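Local atomic coordinates of particle-associated glycoside hydrolase (Acinetobacter phage Fri1, PDB entry 6C72), a protein that serves as a phage tailspike and depolymerises the capsular polysaccharide of Acinetobacter baumannii, probably by hydrolysing its glycosidic bonds during virus entry. Residues A[108-113]-A[135-140]; A[141-146]-A[195-200]. All coordinates share one frame; numbering follows the deposited sequence.

Interaction 1 of 2, residues A[108-113]-A[135-140]; sequences DQTTIL and IYAKAM
Ile135 CG2 touches the amide end of Gln109, whose OE1 is engaged by Arg98 N. Tyr136 meets Gln109 once directly and once through a water: its carbonyl O takes Gln109 N at 2.8 Å, nearly along the C=O axis, and the water accepts from both Tyr136 N and Gln109 NE2. The ring extends from the contact, with Tyr136 OH bonded to Glu103 O. Ala137 turns its methyl toward the helix start, CB lying 3.4 Å from Gln109 O and 4.1 Å from Leu113 CD2. Lys138 N donates to Thr110 OG1 (3.1 Å, 150° at the hydrogen), while Lys138 CG passes Thr110 CG2 obliquely; the ammonium end pairs with Asp185 and with Glu160 of the second subunit. Ala139 CB lies 3.9 Å from Leu113 CD2, which a chi1 of 179° places over both alanines. Asp108 OD1 accepts from Thr110 N in an Asx turn and from Thr110 OG1 at 2.6 Å on its syn lone pair, which holds the rotation of the threonine. The hydroxyl donates to Asp108, accepts from Lys138 N and also bonds Ser184 OG; gripped by these partners beside the Leu113-Ala137-Ala139 apolar contact, it anchors the start of helix 110-122 to strand 133-140.

Interaction 2 of 2, residues A[141-146]-A[195-200]; sequences AKSNVE and NVTGAG
Two hydrogen bonds join Ser143-Asn144 to Thr197. Ser143 OG accepts the backbone N of Thr197 at 3.0 Å in a nearly straight bond (169°), and the carbonyl O of Thr197 receives the backbone N of Asn144 at 2.9 Å, in the carbonyl plane. A chi1 of -67° sets the serine hydroxyl beside its own backbone N, where it can meet Thr197. The close-packed part lies on the inner flank. Val196 puts CG1 3.6 Å from Lys142 C and CG2 3.5 Å from Ala141 O, while Ala141 CB and Ala199 CB lie 4.0 Å apart. Here the chain reverses course in a type II turn from Lys142 to Val145, with Asn144 at positive phi, and then settles into a parallel pairing: Gly200 N donates to Val145 O at 3.2 Å, and Glu146 CG packs 3.7 Å from Gly200 C. The other flank is looser and water-bridged. One water links Ser143 OG, Thr197 OG1 and Asn195 O; a second accepts from Asn144 ND2 at 2.7 Å and also bonds to Thr197 OG1. The second subunit covers this flank in part, its Phe154 and Phe151 packing on Ser143 and Asn144, and its Tyr175 on Thr197. Such rung-to-rung stacking of turns is characteristic of the parallel beta-helix: the pairing is the first step of strand 145-148 against strand 200-202, with strand 126-129 bonded to Glu146, Ala141 resting on strand 188-192, and Lys142 and Val145 lying against helix 110-122.

Overall arrangement
Sequence continuity couples the two contacts: residues 135-140 of interaction 1 run directly into residues 141-146 of interaction 2, whose centre lies about 17 Å away. Interaction 1 sets a helix on a strand near the N-terminal end of the parallel beta-helix, whereas interaction 2 stacks one turn of the coil on the next. Helix 110-122, begun in the first, also reaches the second through its later residues, among them Asp118, which pairs with Lys142. Both contacts touch the second subunit, so each also borders the trimer interface. A bound zinc ion lies about 6 Å from the side chain of Tyr136, near the zinc ligands Glu103 and His134, and the side chain of Asn195 is about 11 Å from a bound zinc ion.

Interaction 1 of 2, residues A[108-113]-A[135-140]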
loop_
_atom_site.group_PDB
_atom_site.type_symbol
_atom_site.label_atom_id
_atom_site.label_comp_id
_atom_site.label_asym_id
_atom_site.label_seq_id
_atom_site.Cartn_x
_atom_site.Cartn_y
_atom_site.Cartn_z
ATOM N N ASP A 108 -12.250 42.102 15.135
ATOM C CA ASP A 108 -11.499 41.742 13.937
ATOM C C ASP A 108 -10.013 41.897 14.230
ATOM O O ASP A 108 -9.535 43.005 14.488
ATOM C CB ASP A 108 -11.942 42.611 12.753
ATOM C CG ASP A 108 -11.261 42.230 11.420
ATOM O OD1 ASP A 108 -10.445 41.292 11.352
ATOM O OD2 ASP A 108 -11.599 42.846 10.392
ATOM N N GLN A 109 -9.281 40.790 14.194
ATOM C CA GLN A 109 -7.841 40.810 14.413
ATOM C C GLN A 109 -7.111 40.323 13.165
ATOM O O GLN A 109 -5.991 39.808 13.249
ATOM C CB GLN A 109 -7.454 39.976 15.636
ATOM C CG GLN A 109 -8.363 40.215 16.859
ATOM C CD GLN A 109 -7.704 39.861 18.203
ATOM O OE1 GLN A 109 -6.836 40.590 18.701
ATOM N NE2 GLN A 109 -8.077 38.718 18.756
ATOM N N THR A 110 -7.753 40.476 12.000
ATOM C CA THR A 110 -7.193 39.976 10.748
ATOM C C THR A 110 -5.823 40.585 10.465
ATOM O O THR A 110 -4.865 39.870 10.146
ATOM C CB THR A 110 -8.171 40.264 9.605
ATOM O OG1 THR A 110 -9.357 39.477 9.791
ATOM C CG2 THR A 110 -7.548 39.945 8.241
ATOM N N THR A 111 -5.707 41.900 10.605
ATOM C CA THR A 111 -4.453 42.564 10.279
ATOM C C THR A 111 -3.307 42.059 11.150
ATOM O O THR A 111 -2.196 41.832 10.654
ATOM C CB THR A 111 -4.626 44.077 10.422
ATOM O OG1 THR A 111 -5.620 44.527 9.492
ATOM C CG2 THR A 111 -3.319 44.804 10.146
ATOM N N ILE A 112 -3.574 41.828 12.438
ATOM C CA ILE A 112 -2.515 41.397 13.349
ATOM C C ILE A 112 -2.023 40.007 12.980
ATOM O O ILE A 112 -0.810 39.774 12.889
ATOM C CB ILE A 112 -3.000 41.451 14.808
ATOM C CG1 ILE A 112 -3.170 42.908 15.259
ATOM C CG2 ILE A 112 -2.053 40.675 15.724
ATOM C CD1 ILE A 112 -3.895 43.028 16.564
ATOM N N LEU A 113 -2.952 39.064 12.762
ATOM C CA LEU A 113 -2.548 37.690 12.458
ATOM C C LEU A 113 -1.803 37.624 11.134
ATOM O O LEU A 113 -0.799 36.915 11.015
ATOM C CB LEU A 113 -3.760 36.754 12.429
ATOM C CG LEU A 113 -3.480 35.279 12.109
ATOM C CD1 LEU A 113 -2.423 34.707 13.038
ATOM C CD2 LEU A 113 -4.755 34.427 12.163
ATOM N N ILE A 135 -10.942 33.737 18.058
ATOM C CA ILE A 135 -10.174 34.684 17.265
ATOM C C ILE A 135 -10.902 34.881 15.944
ATOM O O ILE A 135 -11.080 33.922 15.182
ATOM C CB ILE A 135 -8.741 34.186 17.026
ATOM C CG1 ILE A 135 -8.057 33.905 18.364
ATOM C CG2 ILE A 135 -7.950 35.207 16.235
ATOM C CD1 ILE A 135 -6.728 33.212 18.235
ATOM N N TYR A 136 -11.323 36.113 15.671
ATOM C CA TYR A 136 -11.904 36.473 14.379
ATOM C C TYR A 136 -10.798 37.137 13.574
ATOM O O TYR A 136 -10.485 38.312 13.783
ATOM C CB TYR A 136 -13.106 37.394 14.542
ATOM C CG TYR A 136 -14.296 36.765 15.245
ATOM C CD1 TYR A 136 -15.295 36.119 14.522
ATOM C CD2 TYR A 136 -14.433 36.842 16.628
ATOM C CE1 TYR A 136 -16.392 35.560 15.151
ATOM C CE2 TYR A 136 -15.524 36.277 17.268
ATOM C CZ TYR A 136 -16.501 35.639 16.525
ATOM O OH TYR A 136 -17.596 35.090 17.157
ATOM N N ALA A 137 -10.209 36.382 12.650
ATOM C CA ALA A 137 -9.069 36.872 11.889
ATOM C C ALA A 137 -8.767 35.931 10.737
ATOM O O ALA A 137 -8.286 34.816 10.961
ATOM C CB ALA A 137 -7.834 36.998 12.781
ATOM N N LYS A 138 -9.010 36.367 9.505
ATOM C CA LYS A 138 -8.718 35.519 8.363
ATOM C C LYS A 138 -7.269 35.721 7.962
ATOM O O LYS A 138 -6.714 36.803 8.128
ATOM C CB LYS A 138 -9.664 35.792 7.190
ATOM C CG LYS A 138 -9.562 37.122 6.550
ATOM C CD LYS A 138 -10.572 37.220 5.413
ATOM C CE LYS A 138 -10.367 38.492 4.601
ATOM N NZ LYS A 138 -11.157 38.464 3.329
ATOM N N ALA A 139 -6.641 34.655 7.504
ATOM C CA ALA A 139 -5.216 34.663 7.230
ATOM C C ALA A 139 -4.949 34.069 5.862
ATOM O O ALA A 139 -5.589 33.096 5.445
ATOM C CB ALA A 139 -4.427 33.890 8.290
ATOM N N MET A 140 -4.016 34.686 5.167
ATOM C CA MET A 140 -3.468 34.145 3.941
ATOM C C MET A 140 -2.208 33.379 4.327
ATOM O O MET A 140 -1.305 33.950 4.950
ATOM C CB MET A 140 -3.178 35.281 2.963
ATOM C CG MET A 140 -2.793 34.881 1.575
ATOM S SD MET A 140 -2.672 36.319 0.462
ATOM C CE MET A 140 -4.228 37.136 0.817
HETATM O O HOH W 1 -11.008 38.185 17.567
#

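Interaction 2 of 2, residues A[141-146]-A[195-200]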
loop_
_atom_site.group_PDB
_atom_site.type_symbol
_atom_site.label_atom_id
_atom_site.label_comp_id
_atom_site.label_asym_id
_atom_site.label_seq_id
_atom_site.Cartn_x
_atom_site.Cartn_y
_atom_site.Cartn_z
ATOM N N ALA A 141 -2.189 32.075 4.042
ATOM C CA ALA A 141 -1.014 31.267 4.338
ATOM C C ALA A 141 0.179 31.728 3.499
ATOM O O ALA A 141 0.033 32.223 2.372
ATOM C CB ALA A 141 -1.301 29.785 4.078
ATOM N N LYS A 142 1.369 31.575 4.069
ATOM C CA LYS A 142 2.613 31.886 3.389
ATOM C C LYS A 142 3.543 30.685 3.519
ATOM O O LYS A 142 3.427 29.890 4.450
ATOM C CB LYS A 142 3.251 33.157 3.971
ATOM C CG LYS A 142 2.359 34.398 3.872
ATOM C CD LYS A 142 1.892 34.626 2.435
ATOM C CE LYS A 142 0.706 35.587 2.340
ATOM N NZ LYS A 142 1.116 37.017 2.515
ATOM N N SER A 143 4.497 30.576 2.602
ATOM C CA SER A 143 5.258 29.335 2.475
ATOM C C SER A 143 6.029 29.001 3.754
ATOM O O SER A 143 6.608 29.875 4.408
ATOM C CB SER A 143 6.209 29.408 1.280
ATOM O OG SER A 143 5.476 29.452 0.068
ATOM N N ASN A 144 5.988 27.718 4.126
ATOM C CA ASN A 144 6.763 27.185 5.239
ATOM C C ASN A 144 6.383 27.840 6.569
ATOM O O ASN A 144 7.205 27.952 7.481
ATOM C CB ASN A 144 8.266 27.307 4.965
ATOM C CG ASN A 144 8.670 26.651 3.649
ATOM O OD1 ASN A 144 9.289 27.284 2.783
ATOM N ND2 ASN A 144 8.315 25.385 3.484
ATOM N N VAL A 145 5.142 28.302 6.684
ATOM C CA VAL A 145 4.601 28.812 7.936
ATOM C C VAL A 145 3.409 27.954 8.328
ATOM O O VAL A 145 2.542 27.675 7.491
ATOM C CB VAL A 145 4.191 30.291 7.829
ATOM C CG1 VAL A 145 3.444 30.725 9.097
ATOM C CG2 VAL A 145 5.424 31.166 7.570
ATOM N N GLU A 146 3.369 27.541 9.592
ATOM C CA GLU A 146 2.264 26.782 10.157
ATOM C C GLU A 146 1.592 27.608 11.249
ATOM O O GLU A 146 2.273 28.175 12.108
ATOM C CB GLU A 146 2.759 25.450 10.735
ATOM C CG GLU A 146 1.719 24.688 11.559
ATOM C CD GLU A 146 2.310 23.487 12.285
ATOM O OE1 GLU A 146 3.491 23.141 12.042
ATOM O OE2 GLU A 146 1.596 22.887 13.115
ATOM N N ASN A 195 1.195 28.634 -5.362
ATOM C CA ASN A 195 2.630 28.797 -5.156
ATOM C C ASN A 195 3.025 28.979 -3.691
ATOM O O ASN A 195 4.198 29.260 -3.411
ATOM C CB ASN A 195 3.209 29.939 -5.998
ATOM C CG ASN A 195 3.356 29.551 -7.450
ATOM O OD1 ASN A 195 3.723 28.411 -7.754
ATOM N ND2 ASN A 195 3.093 30.489 -8.357
ATOM N N VAL A 196 2.096 28.847 -2.750
ATOM C CA VAL A 196 2.443 28.777 -1.335
ATOM C C VAL A 196 2.649 27.309 -0.970
ATOM O O VAL A 196 1.745 26.482 -1.138
ATOM C CB VAL A 196 1.369 29.439 -0.456
ATOM C CG1 VAL A 196 1.589 29.083 1.003
ATOM C CG2 VAL A 196 1.400 30.971 -0.651
ATOM N N THR A 197 3.852 26.982 -0.504
ATOM C CA THR A 197 4.288 25.612 -0.304
ATOM C C THR A 197 4.670 25.372 1.146
ATOM O O THR A 197 5.267 26.239 1.790
ATOM C CB THR A 197 5.502 25.303 -1.174
ATOM O OG1 THR A 197 6.543 26.247 -0.883
ATOM C CG2 THR A 197 5.139 25.373 -2.653
ATOM N N GLY A 198 4.373 24.170 1.641
ATOM C CA GLY A 198 4.836 23.784 2.958
ATOM C C GLY A 198 4.164 24.499 4.105
ATOM O O GLY A 198 4.726 24.556 5.195
ATOM N N ALA A 199 3.005 25.098 3.868
ATOM C CA ALA A 199 2.225 25.707 4.923
ATOM C C ALA A 199 1.451 24.635 5.680
ATOM O O ALA A 199 1.311 23.499 5.225
ATOM C CB ALA A 199 1.265 26.741 4.348
ATOM N N GLY A 200 0.912 25.023 6.837
ATOM C CA GLY A 200 0.150 24.089 7.636
ATOM C C GLY A 200 -0.687 24.767 8.701
ATOM O O GLY A 200 -0.625 25.980 8.910
HETATM O O HOH W 2 6.431 28.502 -2.529
HETATM O O HOH W 3 8.231 25.254 0.742
#